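Local coordinates for protein nudix Hydrolase, RenU (Mycolicibacterium smegmatis, PDB 6UUF) that probably hydrolyses nucleoside diphosphate-linked substrates such as NADH, as a magnesium-dependent member of the Nudix family, at residues 24-29 / 110-115. The protein carries 3 engineered substitutions. Numbering follows the deposited sequence.
Sequences AGLLLR and VIADAA
Parallel pairing of strands 23-31 and 104-113 in the mixed sheet of the Nudix fold brings Leu-26 beside Val-110 and Arg-29 beside Asp-113. Five backbone hydrogen bonds join segments 24-29 and 110-115, from Val-110 N to Gly-25 O at 2.8 Å through to Ala-114 N to Arg-29 O at 2.9 Å. On one face, Leu-26 CD1 rests 3.8 Å from Val-110 CG1 and also touches the Ala-112 methyl, which Leu-28 CD1 meets as well, at 3.9 Å from CB. On the other face, with Leu-27 and Ile-111, Arg-29 and Asp-113 form a salt bridge. Their side chains run side by side, and the bend at chi3 (-60°) turns the guanidinium side-on to the carboxylate, their planes 30° apart. Arg-29 NE and NH2 both donate to Asp-113 OD1, each at 2.8 Å, NH2 on its syn lone pair; the bond from NH2 to OD2 is weak. Ile-111 CG2 lies over one guanidinium face, 3.9 Å from Arg-29 NE. Arg-89, from strand 87-98, pairs with OD2, while Arg-29 NH1 reaches Ile-160 O just beyond helix 144-158. A leucine in place of Arg-29 would probably leave the buried Asp-113 carboxylate leaning on Arg-89 and take one donor from Ile-160 O. Helix 144-158 packs on Leu-27 and Ile-111; helix 67-79 packs on the opposite face, on Leu-26 and Val-110, sandwiching the sheet as in the Nudix alpha/beta/alpha fold.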
loop_
_atom_site.group_PDB
_atom_site.type_symbol
_atom_site.label_atom_id
_atom_site.label_comp_id
_atom_site.label_asym_id
_atom_site.label_seq_id
_atom_site.Cartn_x
_atom_site.Cartn_y
_atom_site.Cartn_z
ATOM N N ALA A 24 4.691 4.236 -3.317
ATOM C CA ALA A 24 3.685 4.437 -2.276
ATOM C C ALA A 24 2.578 3.412 -2.408
ATOM O O ALA A 24 2.210 3.034 -3.514
ATOM C CB ALA A 24 3.086 5.827 -2.383
ATOM N N GLY A 25 2.038 2.976 -1.275
ATOM C CA GLY A 25 0.899 2.052 -1.276
ATOM C C GLY A 25 -0.208 2.500 -0.352
ATOM O O GLY A 25 0.071 3.145 0.669
ATOM N N LEU A 26 -1.450 2.126 -0.699
ATOM C CA LEU A 26 -2.605 2.449 0.094
ATOM C C LEU A 26 -2.985 1.347 1.046
ATOM O O LEU A 26 -3.318 0.258 0.615
ATOM C CB LEU A 26 -3.782 2.735 -0.807
ATOM C CG LEU A 26 -4.864 3.575 -0.156
ATOM C CD1 LEU A 26 -4.404 4.958 0.277
ATOM C CD2 LEU A 26 -5.996 3.670 -1.174
ATOM N N LEU A 27 -2.967 1.652 2.340
ATOM C CA LEU A 27 -3.564 0.808 3.384
ATOM C C LEU A 27 -4.928 1.360 3.693
ATOM O O LEU A 27 -5.078 2.268 4.520
ATOM C CB LEU A 27 -2.677 0.813 4.632
ATOM C CG LEU A 27 -3.132 0.033 5.856
ATOM C CD1 LEU A 27 -3.466 -1.370 5.423
ATOM C CD2 LEU A 27 -1.997 -0.039 6.890
ATOM N N LEU A 28 -5.921 0.850 2.986
ATOM C CA LEU A 28 -7.290 1.316 3.102
ATOM C C LEU A 28 -8.047 0.468 4.142
ATOM O O LEU A 28 -8.120 -0.746 3.993
ATOM C CB LEU A 28 -8.000 1.204 1.770
ATOM C CG LEU A 28 -9.450 1.704 1.770
ATOM C CD1 LEU A 28 -9.597 3.167 2.241
ATOM C CD2 LEU A 28 -9.968 1.566 0.355
ATOM N N ARG A 29 -8.622 1.125 5.151
ATOM C CA ARG A 29 -9.349 0.478 6.245
ATOM C C ARG A 29 -10.825 0.654 6.091
ATOM O O ARG A 29 -11.272 1.712 5.631
ATOM C CB ARG A 29 -8.928 1.015 7.598
ATOM C CG ARG A 29 -7.410 1.022 7.805
ATOM C CD ARG A 29 -7.049 1.605 9.171
ATOM N NE ARG A 29 -7.506 2.997 9.352
ATOM C CZ ARG A 29 -7.408 3.668 10.498
ATOM N NH1 ARG A 29 -6.899 3.094 11.601
ATOM N NH2 ARG A 29 -7.845 4.915 10.547
ATOM N N VAL A 110 0.324 4.820 2.862
ATOM C CA VAL A 110 -0.639 5.859 3.026
ATOM C C VAL A 110 -1.858 5.157 3.619
ATOM O O VAL A 110 -2.515 4.334 2.947
ATOM C CB VAL A 110 -0.919 6.521 1.659
ATOM C CG1 VAL A 110 -2.009 7.592 1.733
ATOM C CG2 VAL A 110 0.361 7.163 1.123
ATOM N N ILE A 111 -2.161 5.486 4.877
ATOM C CA ILE A 111 -3.317 4.943 5.589
ATOM C C ILE A 111 -4.574 5.738 5.221
ATOM O O ILE A 111 -4.586 6.957 5.308
ATOM C CB ILE A 111 -3.077 5.023 7.120
ATOM C CG1 ILE A 111 -1.748 4.291 7.466
ATOM C CG2 ILE A 111 -4.281 4.489 7.869
ATOM C CD1 ILE A 111 -1.401 4.203 8.937
ATOM N N ALA A 112 -5.638 5.066 4.856
ATOM C CA ALA A 112 -6.878 5.758 4.530
ATOM C C ALA A 112 -8.052 4.945 5.023
ATOM O O ALA A 112 -7.897 3.735 5.270
ATOM C CB ALA A 112 -7.000 5.999 3.035
ATOM N N ASP A 113 -9.198 5.623 5.182
ATOM C CA ASP A 113 -10.466 5.018 5.603
ATOM C C ASP A 113 -11.590 5.117 4.546
ATOM O O ASP A 113 -11.724 6.100 3.832
ATOM C CB ASP A 113 -10.984 5.722 6.823
ATOM C CG ASP A 113 -10.052 5.621 8.015
ATOM O OD1 ASP A 113 -9.094 4.835 8.031
ATOM O OD2 ASP A 113 -10.290 6.377 8.963
ATOM N N ALA A 114 -12.391 4.070 4.460
ATOM C CA ALA A 114 -13.674 4.113 3.761
ATOM C C ALA A 114 -14.799 3.848 4.781
ATOM O O ALA A 114 -14.570 3.262 5.871
ATOM C CB ALA A 114 -13.702 3.045 2.698
ATOM N N ALA A 115 -16.015 4.254 4.413
ATOM C CA ALA A 115 -17.190 4.103 5.287
ATOM C C ALA A 115 -17.631 2.630 5.458
ATOM O O ALA A 115 -18.236 2.285 6.463
ATOM C CB ALA A 115 -18.339 4.962 4.764
#